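Local structure of glycosylation Associate Protein 2 (Streptococcus agalactiae serotype V, 6OYC) at residues S138-R143 against F170-A175; I200-S205 against V242-K247. The protein probably takes part, within the Gap123 complex, in the glycosylation and export of serine-rich repeat adhesins through the accessory Sec system. All coordinates share one frame; numbering follows the deposited sequence.

Contacts 1 and 2 belong to one five-stranded antiparallel sheet, with centres about 10 Å apart. Contact 1 joins strand 140-142, an edge strand of the sheet within this chain, to strand 168-180; contact 2 joins strands 198-208 and 238-247. Strands 168-180 and 238-247 are neighbours, and probable backbone hydrogen bonds between Leu244 and both Leu171 and Leu172 tie the two contacts together. Contact 1, at the sheet's margin, is only partly buried and adds side-chain bonds of Gln141, Asn173 and Arg143 to its backbone pairing. Contact 2 lies further in and is more buried, aliphatic on one face, with a Lys243-Ser205 side-chain bond beside Arg201, Val203 and Phe245 on the other.

Contact 1: S138-R143 against F170-A175; sequences SQIQIR and FLLNFA
Asn173 holds CG between its backbone N and carbonyl carbon (chi1 64°), while Gln141 keeps its chain extended beyond CG, which brings the amides together, their planes 69° apart. Asn173 ND2 donates to Gln141 OE1 over 3.0 Å, in the carbonyl plane and on a lone pair. The same nitrogen also bonds Phe174 O from above the carbonyl plane, so two acceptors share ND2 and help to hold the amide's rotation. The methyl of Ala175 packs against Gln141 OE1.

Arg143 closes the other end with two bonds to successive carbonyls. Its backbone N reaches Leu171 O at 2.8 Å, and NE reaches Phe170 O at 2.7 Å, the acceptor lying near the guanidinium plane. Arg143 CB meanwhile rests 3.9 Å from Phe170 CE2. Between these ends, Gln141 and Asn173 form a hydrogen-bonded antiparallel pair, the N-H of each bonded to the carbonyl of the other.

The face carrying Ile140, Ile142, Leu172 and Phe174 is apolar. Ile140 CG1 lies over one face of the Phe174 ring, 4.1 Å from its centroid in a CH-pi contact, and Ile140 CG2 meets Leu172 CD1 at 3.6 Å.

Strand 168-180 carries a classic beta bulge, Leu171 and Leu172 together standing opposite the single Leu244 of strand 238-247. Arg143 NH1 goes on to a salt bridge with Glu147. Leu158 and Leu160 of strand 157-165, with Leu254 and Leu257 of strand 251-262, pack against the apolar face, joining this sheet to the neighbouring one.

Contact 2: I200-S205 against V242-K247; sequences IRLVIS and VKLFAK
Lys243 slants across Val203 toward strand 198-208 and ends at Ser205. Its CB lies near Val203 O. Bends at chi2 and chi3 (-92°) then turn the chain so that CE passes 4.1 Å from Val203 CG1. The same CE comes within 3.5 Å of Ser205 OG. At the tip, NZ donates to Ser205 OG over 2.9 Å. That hydroxyl is also hydrogen-bonded to Glu218 of strand 215-222, whose carboxylate forms a long, weak ion pair with the ammonium.

On the same face, Val203 CG2 reaches the Phe245 ring at CE1, 3.6 Å away. Arg201 pairs with Phe245 through the backbone, while its guanidinium extends to a salt bridge with Glu222.

The strands form a regular antiparallel pair within the five-stranded sheet: Arg201-Phe245 and Val203-Lys243 are hydrogen-bonded pairs, each joined by two bonds. Leu202-Leu244 is the non-hydrogen-bonded pair between them.

The other face is aliphatic. Leu202 CD1 touches Val242 CG1 (3.8 Å) and also packs on Leu244 CB, and Ile200 CG2 meets the methyl of Ala246. Ile194 and Leu188 of strand 185-195 touch Ile200 and Ile204 respectively.

Contact 1: S138-R143 against F170-A175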
loop_
_atom_site.group_PDB
_atom_site.type_symbol
_atom_site.label_atom_id
_atom_site.label_comp_id
_atom_site.label_asym_id
_atom_site.label_seq_id
_atom_site.Cartn_x
_atom_site.Cartn_y
_atom_site.Cartn_z
ATOM N N SER B 138 8.820 19.752 7.809
ATOM C CA SER B 138 8.797 20.690 8.925
ATOM C C SER B 138 9.712 20.234 10.053
ATOM O O SER B 138 10.247 21.072 10.782
ATOM C CB SER B 138 7.375 20.867 9.446
ATOM O OG SER B 138 6.861 19.626 9.869
ATOM N N GLN B 139 9.875 18.913 10.221
ATOM C CA GLN B 139 10.842 18.329 11.150
ATOM C C GLN B 139 12.286 18.710 10.857
ATOM O O GLN B 139 13.167 18.435 11.685
ATOM C CB GLN B 139 10.828 16.809 11.059
ATOM C CG GLN B 139 9.757 16.122 11.724
ATOM C CD GLN B 139 10.269 14.831 12.252
ATOM O OE1 GLN B 139 11.510 14.629 12.418
ATOM N NE2 GLN B 139 9.342 13.938 12.551
ATOM N N ILE B 140 12.570 19.192 9.655
ATOM C CA ILE B 140 13.948 19.365 9.223
ATOM C C ILE B 140 14.542 20.599 9.894
ATOM O O ILE B 140 13.891 21.651 9.997
ATOM C CB ILE B 140 14.016 19.446 7.687
ATOM C CG1 ILE B 140 13.607 18.105 7.086
ATOM C CG2 ILE B 140 15.417 19.846 7.215
ATOM C CD1 ILE B 140 13.720 18.038 5.570
ATOM N N GLN B 141 15.762 20.458 10.399
ATOM C CA GLN B 141 16.529 21.577 10.945
ATOM C C GLN B 141 17.748 21.771 10.042
ATOM O O GLN B 141 18.694 20.977 10.084
ATOM C CB GLN B 141 16.923 21.315 12.396
ATOM C CG GLN B 141 15.737 21.269 13.346
ATOM C CD GLN B 141 16.074 20.687 14.711
ATOM O OE1 GLN B 141 16.693 19.621 14.826
ATOM N NE2 GLN B 141 15.666 21.386 15.752
ATOM N N ILE B 142 17.706 22.804 9.198
ATOM C CA ILE B 142 18.830 23.111 8.322
ATOM C C ILE B 142 19.955 23.703 9.156
ATOM O O ILE B 142 19.717 24.346 10.184
ATOM C CB ILE B 142 18.386 24.077 7.203
ATOM C CG1 ILE B 142 17.248 23.460 6.399
ATOM C CG2 ILE B 142 19.539 24.409 6.224
ATOM C CD1 ILE B 142 16.297 24.513 5.872
ATOM N N ARG B 143 21.195 23.456 8.748
ATOM C CA ARG B 143 22.294 24.079 9.471
ATOM C C ARG B 143 22.139 25.595 9.400
ATOM O O ARG B 143 21.804 26.150 8.346
ATOM C CB ARG B 143 23.644 23.625 8.921
ATOM C CG ARG B 143 24.108 24.269 7.648
ATOM C CD ARG B 143 25.564 23.940 7.487
ATOM N NE ARG B 143 25.907 23.670 6.105
ATOM C CZ ARG B 143 26.287 24.607 5.248
ATOM N NH1 ARG B 143 26.360 25.867 5.649
ATOM N NH2 ARG B 143 26.599 24.279 4.003
ATOM N N PHE B 170 27.789 18.713 6.116
ATOM C CA PHE B 170 26.527 18.665 6.839
ATOM C C PHE B 170 25.599 19.758 6.338
ATOM O O PHE B 170 25.980 20.927 6.257
ATOM C CB PHE B 170 26.755 18.814 8.346
ATOM C CG PHE B 170 25.478 18.885 9.144
ATOM C CD1 PHE B 170 24.644 17.777 9.242
ATOM C CD2 PHE B 170 25.104 20.059 9.790
ATOM C CE1 PHE B 170 23.463 17.823 9.983
ATOM C CE2 PHE B 170 23.925 20.119 10.541
ATOM C CZ PHE B 170 23.101 18.994 10.628
ATOM N N LEU B 171 24.390 19.369 5.965
ATOM C CA LEU B 171 23.406 20.329 5.491
ATOM C C LEU B 171 22.214 20.470 6.427
ATOM O O LEU B 171 21.780 21.599 6.696
ATOM C CB LEU B 171 22.913 19.942 4.094
ATOM C CG LEU B 171 21.793 20.853 3.576
ATOM C CD1 LEU B 171 22.262 22.309 3.487
ATOM C CD2 LEU B 171 21.291 20.359 2.245
ATOM N N LEU B 172 21.678 19.356 6.941
ATOM C CA LEU B 172 20.466 19.381 7.753
ATOM C C LEU B 172 20.330 18.076 8.527
ATOM O O LEU B 172 20.877 17.041 8.143
ATOM C CB LEU B 172 19.220 19.604 6.887
ATOM C CG LEU B 172 18.908 18.525 5.840
ATOM C CD1 LEU B 172 17.975 17.456 6.408
ATOM C CD2 LEU B 172 18.285 19.173 4.607
ATOM N N ASN B 173 19.549 18.119 9.595
ATOM C CA ASN B 173 19.171 16.904 10.291
ATOM C C ASN B 173 17.664 16.879 10.481
ATOM O O ASN B 173 16.972 17.890 10.312
ATOM C CB ASN B 173 19.869 16.781 11.643
ATOM C CG ASN B 173 19.471 17.891 12.604
ATOM O OD1 ASN B 173 20.076 18.969 12.609
ATOM N ND2 ASN B 173 18.429 17.646 13.395
ATOM N N PHE B 174 17.154 15.688 10.802
ATOM C CA PHE B 174 15.791 15.545 11.283
ATOM C C PHE B 174 15.823 15.663 12.799
ATOM O O PHE B 174 16.688 15.066 13.450
ATOM C CB PHE B 174 15.182 14.210 10.842
ATOM C CG PHE B 174 14.782 14.200 9.396
ATOM C CD1 PHE B 174 15.730 13.986 8.398
ATOM C CD2 PHE B 174 13.470 14.453 9.027
ATOM C CE1 PHE B 174 15.366 14.008 7.044
ATOM C CE2 PHE B 174 13.093 14.463 7.683
ATOM C CZ PHE B 174 14.047 14.245 6.686
ATOM N N ALA B 175 14.897 16.458 13.349
ATOM C CA ALA B 175 14.879 16.702 14.791
ATOM C C ALA B 175 14.473 15.469 15.597
ATOM O O ALA B 175 14.958 15.284 16.726
ATOM C CB ALA B 175 13.930 17.857 15.116
#

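Contact 2: I200-S205 against V242-K247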
loop_
_atom_site.group_PDB
_atom_site.type_symbol
_atom_site.label_atom_id
_atom_site.label_comp_id
_atom_site.label_asym_id
_atom_site.label_seq_id
_atom_site.Cartn_x
_atom_site.Cartn_y
_atom_site.Cartn_z
ATOM N N ILE B 200 24.135 14.000 -2.538
ATOM C CA ILE B 200 23.678 14.019 -1.157
ATOM C C ILE B 200 23.933 12.654 -0.536
ATOM O O ILE B 200 23.864 11.614 -1.205
ATOM C CB ILE B 200 22.190 14.412 -1.021
ATOM C CG1 ILE B 200 21.301 13.418 -1.750
ATOM C CG2 ILE B 200 21.946 15.825 -1.543
ATOM C CD1 ILE B 200 19.828 13.663 -1.518
ATOM N N ARG B 201 24.238 12.675 0.766
ATOM C CA ARG B 201 24.472 11.485 1.569
ATOM C C ARG B 201 23.630 11.536 2.840
ATOM O O ARG B 201 23.638 12.534 3.571
ATOM C CB ARG B 201 25.951 11.333 1.937
ATOM C CG ARG B 201 26.169 10.191 2.929
ATOM C CD ARG B 201 27.607 10.096 3.415
ATOM N NE ARG B 201 28.500 9.709 2.330
ATOM C CZ ARG B 201 29.778 10.062 2.233
ATOM N NH1 ARG B 201 30.353 10.812 3.165
ATOM N NH2 ARG B 201 30.480 9.656 1.189
ATOM N N LEU B 202 22.935 10.448 3.116
ATOM C CA LEU B 202 22.155 10.293 4.331
ATOM C C LEU B 202 22.949 9.453 5.322
ATOM O O LEU B 202 23.381 8.347 4.987
ATOM C CB LEU B 202 20.828 9.613 4.002
ATOM C CG LEU B 202 19.577 9.968 4.777
ATOM C CD1 LEU B 202 19.314 11.467 4.695
ATOM C CD2 LEU B 202 18.421 9.171 4.209
ATOM N N VAL B 203 23.146 9.971 6.534
ATOM C CA VAL B 203 23.780 9.226 7.617
ATOM C C VAL B 203 22.715 8.877 8.648
ATOM O O VAL B 203 21.944 9.739 9.082
ATOM C CB VAL B 203 24.944 10.008 8.248
ATOM C CG1 VAL B 203 25.491 9.260 9.439
ATOM C CG2 VAL B 203 26.028 10.246 7.210
ATOM N N ILE B 204 22.644 7.603 9.002
ATOM C CA ILE B 204 21.589 7.063 9.839
ATOM C C ILE B 204 22.276 6.370 11.001
ATOM O O ILE B 204 23.049 5.428 10.786
ATOM C CB ILE B 204 20.693 6.087 9.048
ATOM C CG1 ILE B 204 20.099 6.816 7.848
ATOM C CG2 ILE B 204 19.568 5.491 9.922
ATOM C CD1 ILE B 204 19.583 5.918 6.804
ATOM N N SER B 205 22.007 6.846 12.221
ATOM C CA SER B 205 22.659 6.375 13.444
ATOM C C SER B 205 21.645 5.691 14.366
ATOM O O SER B 205 20.622 6.288 14.732
ATOM C CB SER B 205 23.335 7.540 14.193
ATOM O OG SER B 205 24.227 8.285 13.371
ATOM N N VAL B 242 18.781 10.918 11.956
ATOM C CA VAL B 242 18.997 11.024 10.517
ATOM C C VAL B 242 19.619 12.373 10.224
ATOM O O VAL B 242 19.084 13.402 10.657
ATOM C CB VAL B 242 17.686 10.851 9.728
ATOM C CG1 VAL B 242 17.936 11.026 8.230
ATOM C CG2 VAL B 242 17.098 9.499 10.009
ATOM N N LYS B 243 20.762 12.359 9.518
ATOM C CA LYS B 243 21.477 13.546 9.059
ATOM C C LYS B 243 21.671 13.470 7.546
ATOM O O LYS B 243 21.866 12.389 6.989
ATOM C CB LYS B 243 22.859 13.678 9.737
ATOM C CG LYS B 243 22.813 13.766 11.256
ATOM C CD LYS B 243 24.010 13.077 11.912
ATOM C CE LYS B 243 23.715 11.611 12.253
ATOM N NZ LYS B 243 24.681 11.102 13.289
ATOM N N LEU B 244 21.635 14.615 6.878
ATOM C CA LEU B 244 21.894 14.675 5.444
ATOM C C LEU B 244 23.119 15.553 5.187
ATOM O O LEU B 244 23.243 16.635 5.763
ATOM C CB LEU B 244 20.666 15.190 4.684
ATOM C CG LEU B 244 20.724 15.311 3.151
ATOM C CD1 LEU B 244 19.358 15.286 2.573
ATOM C CD2 LEU B 244 21.325 16.623 2.759
ATOM N N PHE B 245 24.037 15.054 4.366
ATOM C CA PHE B 245 25.204 15.780 3.887
ATOM C C PHE B 245 25.064 16.010 2.386
ATOM O O PHE B 245 24.365 15.264 1.690
ATOM C CB PHE B 245 26.506 15.008 4.153
ATOM C CG PHE B 245 26.828 14.829 5.608
ATOM C CD1 PHE B 245 26.089 13.978 6.401
ATOM C CD2 PHE B 245 27.900 15.488 6.178
ATOM C CE1 PHE B 245 26.397 13.826 7.750
ATOM C CE2 PHE B 245 28.210 15.326 7.519
ATOM C CZ PHE B 245 27.454 14.497 8.298
ATOM N N ALA B 246 25.731 17.052 1.896
ATOM C CA ALA B 246 25.682 17.413 0.491
ATOM C C ALA B 246 27.021 17.998 0.070
ATOM O O ALA B 246 27.833 18.427 0.896
ATOM C CB ALA B 246 24.569 18.423 0.192
ATOM N N LYS B 247 27.232 18.006 -1.240
ATOM C CA LYS B 247 28.381 18.651 -1.850
ATOM C C LYS B 247 28.019 19.044 -3.278
ATOM O O LYS B 247 27.127 18.455 -3.902
ATOM C CB LYS B 247 29.615 17.745 -1.831
ATOM C CG LYS B 247 29.468 16.449 -2.600
ATOM C CD LYS B 247 30.819 15.763 -2.668
ATOM C CE LYS B 247 30.797 14.510 -3.503
ATOM N NZ LYS B 247 32.207 14.050 -3.713
#